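N-acetylmuramoyl-L-alanine amidase domain-containing protein SAOUHSC_02979 (Staphylococcus aureus, PDB 5T1Q) probably cleaves amide bonds of cell-wall peptidoglycan, the chain described here being the piece that carries a glucosaminidase-type region followed by a CHAP domain. Local coordinates at residues 247-258 and 269-278; 33-41 and 336-344. All coordinates share one frame; numbering follows the deposited sequence.

Interaction 1 of 2, residues 247-258 and 269-278; sequences PYPHGQCTWYVY and SGDLGDAHNW. With NA (sodium ion), chain E.
In the CHAP domain, the start of helix 253-262 and the loop before it pack against residues 269-278, and Tyr248 and Trp278 make the largest contributions. The Tyr248 hydroxyl reaches the backbone of residues 269-272: its OH donates to Ser269 O at 2.6 Å, and Leu272 N donates back to the same OH at 3.2 Å. Both partners lie near the plane of the phenol ring. Over one face of this ring comes the rim of the indole, with Trp278 CZ2 3.6 Å from Tyr248 CZ; the planes are inclined at 41°. Thr254 CB also meets Trp278 CZ2, at 3.7 Å, the two side chains crossing at a slant. With OG1 between the backbone N and the carbonyl carbon (chi1 46°), where it bonds to Gln20 O, Thr254 CG2 lies anti to the carbonyl carbon and near Trp278 NE1. Within 269-278, Trp278 NE1 steadies the indole by donating to Gly273 O at 2.9 Å, in the ring plane but above the plane of the carbonyl. Cys253 SG meets Ala275 CB at 4.1 Å and lies with His314 and Glu331 in a geometry consistent with the Cys-His-Glu triad of CHAP enzymes, a role inferred here. His276 O binds a sodium ion. The bonds to OH and NE1 thus pin the tip of Tyr248 and the turn of the indole, leaving carbon surfaces to meet between them.

Interaction 2 of 2, residues 33-41 and 336-344; sequences ATSLFETDP and GLGIISHRT
A histidine and a glutamate join two strands that lie almost 300 residues apart in the chain: His342 NE2 donates to Glu38 OE2 at 2.7 Å. The carboxylate oxygen accepts through its anti lone pair, the one turned away from OE1, and it sits close to the plane of the imidazole. Carboxylate and ring are nevertheless turned 51° from each other, and the two side chains cross at about a right angle. The glutamate gets there by extension, CG anti to the backbone N (chi1 -151°) and the chain stretched beyond it, passing over Ile340 so that Glu38 CD lies 3.9 Å from Ile340 CG2. A negative charge so near would be expected to favour a protonated imidazole. At the other ring nitrogen, a water that bonds to Thr39 OG1 makes a weak link to His342 ND1.

The backbones form a short parallel bridge between Phe37 and Ile339, by which strand 37-39 joins the long mixed sheet at strand 339-345; on its other side it lies antiparallel to strand 52-54. Phe37 N donates to Gly338 O at 2.9 Å, and Ile340 N donates to Phe37 O at 2.8 Å, the second bond nearly straight. The directions of strands 37-39 and 339-344 diverge by 35°. Having no side chain, Gly338 can lie against Leu36, its CA 3.8 Å from Leu36 CD2. On the face opposite Glu38 and Ile340, Phe37 and Ile339 point together toward helix 195-205, where Lys198 touches both side chains and Ile202 touches Phe37.

Overall arrangement
Both contacts are partly buried, but they join different things. Interaction 1 is local, tying a helix start and the loop before it to a segment shortly after that helix within the CHAP domain, through aromatic surfaces and a shared hydroxyl; interaction 2 brings an early segment onto a late strand and relies on backbone pairing and a histidine-carboxylate hydrogen bond toward the surface. It lies closer to the middle of the chain, its centre about 8 Å from the chain's centre against about 16 Å for interaction 1. The two meet directly: Trp255 lies on Leu36, His250 on Ala33 and Thr34, and Tyr256 on Ile340, so residues 247-258 rest on both segments of interaction 2.

Interaction 1 of 2, residues 247-258 and 269-278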
loop_
_atom_site.group_PDB
_atom_site.type_symbol
_atom_site.label_atom_id
_atom_site.label_comp_id
_atom_site.label_asym_id
_atom_site.label_seq_id
_atom_site.Cartn_x
_atom_site.Cartn_y
_atom_site.Cartn_z
ATOM N N PRO A 247 6.046 12.866 -6.017
ATOM C CA PRO A 247 7.083 13.708 -5.394
ATOM C C PRO A 247 7.700 13.113 -4.108
ATOM O O PRO A 247 8.816 13.466 -3.763
ATOM C CB PRO A 247 6.347 15.028 -5.122
ATOM C CG PRO A 247 4.936 14.628 -4.936
ATOM C CD PRO A 247 4.693 13.384 -5.747
ATOM N N TYR A 248 6.978 12.217 -3.433
ATOM C CA TYR A 248 7.467 11.540 -2.218
ATOM C C TYR A 248 7.225 10.018 -2.362
ATOM O O TYR A 248 6.307 9.611 -3.072
ATOM C CB TYR A 248 6.759 12.095 -0.956
ATOM C CG TYR A 248 6.951 13.592 -0.770
ATOM C CD1 TYR A 248 8.109 14.092 -0.185
ATOM C CD2 TYR A 248 5.996 14.510 -1.227
ATOM C CE1 TYR A 248 8.313 15.452 -0.043
ATOM C CE2 TYR A 248 6.190 15.888 -1.082
ATOM C CZ TYR A 248 7.346 16.343 -0.491
ATOM O OH TYR A 248 7.567 17.684 -0.343
ATOM N N PRO A 249 8.056 9.173 -1.708
ATOM C CA PRO A 249 7.880 7.712 -1.809
ATOM C C PRO A 249 6.460 7.275 -1.463
ATOM O O PRO A 249 5.935 7.625 -0.411
ATOM C CB PRO A 249 8.874 7.170 -0.788
ATOM C CG PRO A 249 9.940 8.203 -0.722
ATOM C CD PRO A 249 9.244 9.515 -0.896
ATOM N N HIS A 250 5.856 6.527 -2.371
ATOM C CA HIS A 250 4.489 6.076 -2.234
ATOM C C HIS A 250 4.101 5.526 -0.858
ATOM O O HIS A 250 4.804 4.695 -0.281
ATOM C CB HIS A 250 4.204 5.017 -3.292
ATOM C CG HIS A 250 2.756 4.701 -3.433
ATOM N ND1 HIS A 250 2.147 3.676 -2.743
ATOM C CD2 HIS A 250 1.790 5.293 -4.170
ATOM C CE1 HIS A 250 0.863 3.652 -3.049
ATOM N NE2 HIS A 250 0.623 4.616 -3.919
ATOM N N GLY A 251 2.961 6.006 -0.357
ATOM C CA GLY A 251 2.432 5.550 0.927
ATOM C C GLY A 251 3.007 6.155 2.194
ATOM O O GLY A 251 2.377 6.072 3.235
ATOM N N GLN A 252 4.187 6.764 2.135
ATOM C CA GLN A 252 4.786 7.348 3.358
ATOM C C GLN A 252 3.998 8.574 3.835
ATOM O O GLN A 252 3.123 9.070 3.115
ATOM C CB GLN A 252 6.259 7.661 3.126
ATOM C CG GLN A 252 7.052 6.408 2.786
ATOM C CD GLN A 252 6.997 5.371 3.901
ATOM O OE1 GLN A 252 7.191 5.691 5.070
ATOM N NE2 GLN A 252 6.717 4.131 3.543
ATOM N N CYS A 253 4.288 9.050 5.043
ATOM C CA CYS A 253 3.507 10.147 5.628
ATOM C C CYS A 253 3.523 11.398 4.769
ATOM O O CYS A 253 2.537 12.090 4.672
ATOM C CB CYS A 253 3.958 10.473 7.046
ATOM S SG CYS A 253 5.679 10.993 7.226
ATOM N N THR A 254 4.671 11.649 4.153
ATOM C CA THR A 254 4.893 12.784 3.272
ATOM C C THR A 254 4.018 12.658 2.030
ATOM O O THR A 254 3.287 13.578 1.678
ATOM C CB THR A 254 6.372 12.830 2.860
ATOM O OG1 THR A 254 6.779 11.518 2.494
ATOM C CG2 THR A 254 7.241 13.260 4.013
ATOM N N TRP A 255 4.081 11.503 1.384
ATOM C CA TRP A 255 3.239 11.233 0.214
ATOM C C TRP A 255 1.749 11.374 0.542
ATOM O O TRP A 255 0.976 11.891 -0.253
ATOM C CB TRP A 255 3.517 9.812 -0.321
ATOM C CG TRP A 255 2.603 9.387 -1.430
ATOM C CD1 TRP A 255 2.825 9.504 -2.769
ATOM C CD2 TRP A 255 1.313 8.779 -1.289
ATOM N NE1 TRP A 255 1.751 9.000 -3.471
ATOM C CE2 TRP A 255 0.812 8.551 -2.582
ATOM C CE3 TRP A 255 0.539 8.407 -0.193
ATOM C CZ2 TRP A 255 -0.439 7.971 -2.812
ATOM C CZ3 TRP A 255 -0.712 7.823 -0.424
ATOM C CH2 TRP A 255 -1.180 7.612 -1.721
ATOM N N TYR A 256 1.344 10.900 1.707
ATOM C CA TYR A 256 -0.074 10.941 2.059
ATOM C C TYR A 256 -0.571 12.376 2.170
ATOM O O TYR A 256 -1.618 12.705 1.616
ATOM C CB TYR A 256 -0.385 10.135 3.349
ATOM C CG TYR A 256 -1.811 10.328 3.777
ATOM C CD1 TYR A 256 -2.843 9.582 3.194
ATOM C CD2 TYR A 256 -2.151 11.303 4.730
ATOM C CE1 TYR A 256 -4.156 9.786 3.561
ATOM C CE2 TYR A 256 -3.470 11.528 5.085
ATOM C CZ TYR A 256 -4.466 10.766 4.505
ATOM O OH TYR A 256 -5.765 10.976 4.860
ATOM N N VAL A 257 0.176 13.226 2.876
ATOM C CA VAL A 257 -0.251 14.613 3.041
ATOM C C VAL A 257 -0.299 15.383 1.696
ATOM O O VAL A 257 -1.218 16.171 1.454
ATOM C CB VAL A 257 0.597 15.348 4.088
ATOM C CG1 VAL A 257 0.135 16.788 4.224
ATOM C CG2 VAL A 257 0.527 14.634 5.441
ATOM N N TYR A 258 0.687 15.149 0.841
ATOM C CA TYR A 258 0.720 15.744 -0.482
ATOM C C TYR A 258 -0.561 15.399 -1.243
ATOM O O TYR A 258 -1.222 16.291 -1.784
ATOM C CB TYR A 258 1.953 15.256 -1.256
ATOM C CG TYR A 258 2.004 15.708 -2.708
ATOM C CD1 TYR A 258 1.377 14.962 -3.715
ATOM C CD2 TYR A 258 2.683 16.864 -3.075
ATOM C CE1 TYR A 258 1.412 15.376 -5.048
ATOM C CE2 TYR A 258 2.725 17.284 -4.402
ATOM C CZ TYR A 258 2.083 16.543 -5.379
ATOM O OH TYR A 258 2.143 16.966 -6.691
ATOM N N SER A 269 4.824 21.764 -2.447
ATOM C CA SER A 269 5.897 21.262 -3.330
ATOM C C SER A 269 6.501 19.912 -2.931
ATOM O O SER A 269 6.325 19.431 -1.805
ATOM C CB SER A 269 7.013 22.291 -3.510
ATOM O OG SER A 269 7.573 22.650 -2.282
ATOM N N GLY A 270 7.224 19.332 -3.879
ATOM C CA GLY A 270 7.841 18.029 -3.707
ATOM C C GLY A 270 9.259 18.047 -3.189
ATOM O O GLY A 270 9.863 16.972 -3.037
ATOM N N ASP A 271 9.773 19.247 -2.884
ATOM C CA ASP A 271 11.148 19.436 -2.440
ATOM C C ASP A 271 11.284 19.703 -0.929
ATOM O O ASP A 271 12.331 20.180 -0.476
ATOM C CB ASP A 271 11.794 20.598 -3.230
ATOM C CG ASP A 271 11.338 22.020 -2.742
ATOM O OD1 ASP A 271 10.218 22.182 -2.183
ATOM O OD2 ASP A 271 12.115 22.982 -2.916
ATOM N N LEU A 272 10.251 19.396 -0.149
ATOM C CA LEU A 272 10.312 19.674 1.286
ATOM C C LEU A 272 11.105 18.630 2.091
ATOM O O LEU A 272 11.341 18.829 3.282
ATOM C CB LEU A 272 8.905 19.875 1.862
ATOM C CG LEU A 272 8.060 21.019 1.262
ATOM C CD1 LEU A 272 6.725 21.090 1.956
ATOM C CD2 LEU A 272 8.719 22.385 1.326
ATOM N N GLY A 273 11.511 17.533 1.452
ATOM C CA GLY A 273 12.311 16.493 2.117
ATOM C C GLY A 273 11.545 15.696 3.171
ATOM O O GLY A 273 10.322 15.532 3.077
ATOM N N ASP A 274 12.270 15.171 4.160
ATOM C CA ASP A 274 11.638 14.412 5.246
ATOM C C ASP A 274 10.686 15.300 6.032
ATOM O O ASP A 274 10.865 16.512 6.091
ATOM C CB ASP A 274 12.676 13.815 6.181
ATOM C CG ASP A 274 13.650 12.895 5.457
ATOM O OD1 ASP A 274 13.259 12.251 4.453
ATOM O OD2 ASP A 274 14.806 12.830 5.896
ATOM N N ALA A 275 9.718 14.666 6.680
ATOM C CA ALA A 275 8.654 15.366 7.375
ATOM C C ALA A 275 9.057 16.547 8.262
ATOM O O ALA A 275 8.469 17.613 8.158
ATOM C CB ALA A 275 7.835 14.372 8.189
ATOM N N HIS A 276 10.046 16.360 9.131
ATOM C CA HIS A 276 10.415 17.417 10.059
ATOM C C HIS A 276 10.934 18.680 9.385
ATOM O O HIS A 276 10.914 19.747 10.007
ATOM C CB HIS A 276 11.441 16.925 11.094
ATOM C CG HIS A 276 12.781 16.645 10.522
ATOM N ND1 HIS A 276 13.857 17.469 10.743
ATOM C CD2 HIS A 276 13.218 15.662 9.696
ATOM C CE1 HIS A 276 14.911 16.992 10.101
ATOM N NE2 HIS A 276 14.546 15.910 9.442
ATOM N N ASN A 277 11.444 18.558 8.153
ATOM C CA ASN A 277 11.918 19.716 7.417
ATOM C C ASN A 277 10.818 20.468 6.704
ATOM O O ASN A 277 11.084 21.502 6.119
ATOM C CB ASN A 277 12.956 19.314 6.365
ATOM C CG ASN A 277 14.328 19.100 6.948
ATOM O OD1 ASN A 277 14.751 19.820 7.849
ATOM N ND2 ASN A 277 15.056 18.141 6.394
ATOM N N TRP A 278 9.591 19.963 6.743
ATOM C CA TRP A 278 8.503 20.618 6.010
ATOM C C TRP A 278 8.196 22.043 6.461
ATOM O O TRP A 278 8.041 22.931 5.625
ATOM C CB TRP A 278 7.241 19.758 6.051
ATOM C CG TRP A 278 7.227 18.660 5.013
ATOM C CD1 TRP A 278 8.264 17.874 4.632
ATOM C CD2 TRP A 278 6.081 18.179 4.308
ATOM N NE1 TRP A 278 7.847 16.967 3.666
ATOM C CE2 TRP A 278 6.507 17.127 3.471
ATOM C CE3 TRP A 278 4.727 18.538 4.303
ATOM C CZ2 TRP A 278 5.639 16.442 2.628
ATOM C CZ3 TRP A 278 3.865 17.868 3.442
ATOM C CH2 TRP A 278 4.323 16.832 2.624
HETATM NA NA NA E . 11.561 21.550 11.083
HETATM O O HOH W 1 10.344 15.009 -5.364
HETATM O O HOH W 2 13.634 20.616 11.226
HETATM O O HOH W 3 11.942 23.543 12.652
#

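Interaction 2 of 2, residues 33-41 and 336-344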
loop_
_atom_site.group_PDB
_atom_site.type_symbol
_atom_site.label_atom_id
_atom_site.label_comp_id
_atom_site.label_asym_id
_atom_site.label_seq_id
_atom_site.Cartn_x
_atom_site.Cartn_y
_atom_site.Cartn_z
ATOM N N ALA A 33 5.614 0.642 -5.023
ATOM C CA ALA A 33 4.326 1.159 -4.668
ATOM C C ALA A 33 3.466 -0.086 -4.457
ATOM O O ALA A 33 3.532 -1.029 -5.248
ATOM C CB ALA A 33 3.763 2.039 -5.768
ATOM N N THR A 34 2.745 -0.120 -3.343
ATOM C CA THR A 34 1.823 -1.212 -3.022
ATOM C C THR A 34 0.516 -0.585 -2.559
ATOM O O THR A 34 0.481 0.585 -2.216
ATOM C CB THR A 34 2.384 -2.162 -1.947
ATOM O OG1 THR A 34 2.892 -1.399 -0.853
ATOM C CG2 THR A 34 3.528 -3.010 -2.499
ATOM N N SER A 35 -0.561 -1.357 -2.556
ATOM C CA SER A 35 -1.877 -0.813 -2.198
ATOM C C SER A 35 -1.949 -0.282 -0.779
ATOM O O SER A 35 -1.336 -0.826 0.121
ATOM C CB SER A 35 -2.954 -1.876 -2.362
ATOM O OG SER A 35 -2.946 -2.398 -3.673
ATOM N N LEU A 36 -2.715 0.785 -0.611
ATOM C CA LEU A 36 -2.963 1.389 0.675
ATOM C C LEU A 36 -4.369 1.013 1.120
ATOM O O LEU A 36 -5.244 0.754 0.295
ATOM C CB LEU A 36 -2.818 2.897 0.590
ATOM C CG LEU A 36 -1.395 3.329 0.204
ATOM C CD1 LEU A 36 -1.399 4.782 -0.185
ATOM C CD2 LEU A 36 -0.403 3.055 1.326
ATOM N N PHE A 37 -4.555 0.980 2.432
ATOM C CA PHE A 37 -5.801 0.580 3.056
ATOM C C PHE A 37 -6.165 1.487 4.214
ATOM O O PHE A 37 -5.294 2.046 4.884
ATOM C CB PHE A 37 -5.666 -0.838 3.617
ATOM C CG PHE A 37 -5.447 -1.881 2.572
ATOM C CD1 PHE A 37 -4.178 -2.133 2.087
ATOM C CD2 PHE A 37 -6.519 -2.607 2.062
ATOM C CE1 PHE A 37 -3.975 -3.078 1.112
ATOM C CE2 PHE A 37 -6.319 -3.565 1.092
ATOM C CZ PHE A 37 -5.048 -3.797 0.611
ATOM N N GLU A 38 -7.464 1.593 4.466
ATOM C CA GLU A 38 -7.967 2.367 5.594
ATOM C C GLU A 38 -8.756 1.395 6.467
ATOM O O GLU A 38 -9.198 0.338 5.991
ATOM C CB GLU A 38 -8.812 3.524 5.071
ATOM C CG GLU A 38 -8.824 4.751 5.977
ATOM C CD GLU A 38 -9.154 6.032 5.238
ATOM O OE1 GLU A 38 -9.133 6.032 3.990
ATOM O OE2 GLU A 38 -9.415 7.055 5.905
ATOM N N THR A 39 -8.880 1.710 7.754
ATOM C CA THR A 39 -9.662 0.871 8.668
ATOM C C THR A 39 -11.141 0.988 8.324
ATOM O O THR A 39 -11.642 2.081 8.097
ATOM C CB THR A 39 -9.460 1.250 10.150
ATOM O OG1 THR A 39 -9.440 2.683 10.283
ATOM C CG2 THR A 39 -8.151 0.667 10.681
ATOM N N ASP A 40 -11.815 -0.157 8.263
ATOM C CA ASP A 40 -13.247 -0.226 7.960
ATOM C C ASP A 40 -14.035 0.530 9.031
ATOM O O ASP A 40 -13.935 0.177 10.202
ATOM C CB ASP A 40 -13.668 -1.708 7.935
ATOM C CG ASP A 40 -15.142 -1.924 7.606
ATOM O OD1 ASP A 40 -15.873 -0.967 7.280
ATOM O OD2 ASP A 40 -15.569 -3.092 7.675
ATOM N N PRO A 41 -14.792 1.585 8.643
ATOM C CA PRO A 41 -15.569 2.339 9.644
ATOM C C PRO A 41 -16.681 1.542 10.360
ATOM O O PRO A 41 -17.151 1.982 11.406
ATOM C CB PRO A 41 -16.176 3.509 8.842
ATOM C CG PRO A 41 -16.090 3.111 7.416
ATOM C CD PRO A 41 -14.931 2.158 7.287
ATOM N N GLY A 336 0.237 0.876 10.946
ATOM C CA GLY A 336 0.747 -0.348 10.331
ATOM C C GLY A 336 1.222 -0.083 8.909
ATOM O O GLY A 336 1.043 1.016 8.379
ATOM N N LEU A 337 1.838 -1.086 8.298
ATOM C CA LEU A 337 2.333 -0.969 6.926
ATOM C C LEU A 337 1.189 -0.766 5.920
ATOM O O LEU A 337 0.276 -1.579 5.856
ATOM C CB LEU A 337 3.121 -2.238 6.556
ATOM C CG LEU A 337 3.767 -2.327 5.172
ATOM C CD1 LEU A 337 4.762 -1.214 4.973
ATOM C CD2 LEU A 337 4.461 -3.672 4.996
ATOM N N GLY A 338 1.264 0.308 5.132
ATOM C CA GLY A 338 0.253 0.629 4.111
ATOM C C GLY A 338 -1.132 0.963 4.672
ATOM O O GLY A 338 -2.146 0.830 3.978
ATOM N N ILE A 339 -1.166 1.401 5.921
ATOM C CA ILE A 339 -2.416 1.732 6.594
ATOM C C ILE A 339 -2.545 3.241 6.778
ATOM O O ILE A 339 -1.630 3.891 7.262
ATOM C CB ILE A 339 -2.474 1.094 7.994
ATOM C CG1 ILE A 339 -2.205 -0.409 7.934
ATOM C CG2 ILE A 339 -3.817 1.386 8.669
ATOM C CD1 ILE A 339 -3.195 -1.192 7.122
ATOM N N ILE A 340 -3.679 3.774 6.357
ATOM C CA ILE A 340 -4.042 5.157 6.565
ATOM C C ILE A 340 -4.903 5.143 7.836
ATOM O O ILE A 340 -5.834 4.363 7.922
ATOM C CB ILE A 340 -4.854 5.686 5.378
ATOM C CG1 ILE A 340 -3.962 5.754 4.138
ATOM C CG2 ILE A 340 -5.445 7.064 5.681
ATOM C CD1 ILE A 340 -4.748 5.917 2.860
ATOM N N SER A 341 -4.532 5.951 8.827
ATOM C CA SER A 341 -5.235 6.023 10.123
ATOM C C SER A 341 -5.478 7.478 10.534
ATOM O O SER A 341 -5.070 8.412 9.845
ATOM C CB SER A 341 -4.428 5.304 11.213
ATOM O OG SER A 341 -3.155 5.898 11.351
ATOM N N HIS A 342 -6.152 7.655 11.659
ATOM C CA HIS A 342 -6.533 8.984 12.107
ATOM C C HIS A 342 -6.578 9.022 13.618
ATOM O O HIS A 342 -6.769 7.994 14.261
ATOM C CB HIS A 342 -7.957 9.322 11.610
ATOM C CG HIS A 342 -8.433 8.473 10.478
ATOM N ND1 HIS A 342 -9.257 7.384 10.671
ATOM C CD2 HIS A 342 -8.202 8.538 9.146
ATOM C CE1 HIS A 342 -9.511 6.813 9.506
ATOM N NE2 HIS A 342 -8.877 7.492 8.565
ATOM N N ARG A 343 -6.460 10.210 14.182
ATOM C CA ARG A 343 -6.527 10.364 15.626
ATOM C C ARG A 343 -6.753 11.810 15.998
ATOM O O ARG A 343 -6.717 12.679 15.147
ATOM C CB ARG A 343 -5.234 9.841 16.302
ATOM C CG ARG A 343 -3.950 10.477 15.806
ATOM C CD ARG A 343 -2.723 9.758 16.376
ATOM N NE ARG A 343 -1.507 10.195 15.696
ATOM C CZ ARG A 343 -0.463 10.830 16.233
ATOM N NH1 ARG A 343 -0.383 11.096 17.528
ATOM N NH2 ARG A 343 0.560 11.150 15.442
ATOM N N THR A 344 -6.952 12.045 17.290
ATOM C CA THR A 344 -7.147 13.368 17.832
ATOM C C THR A 344 -5.931 13.756 18.673
ATOM O O THR A 344 -5.468 12.974 19.499
ATOM C CB THR A 344 -8.400 13.418 18.728
ATOM O OG1 THR A 344 -9.549 13.195 17.922
ATOM C CG2 THR A 344 -8.541 14.787 19.443
HETATM O O HOH W 4 -10.068 4.562 12.029
#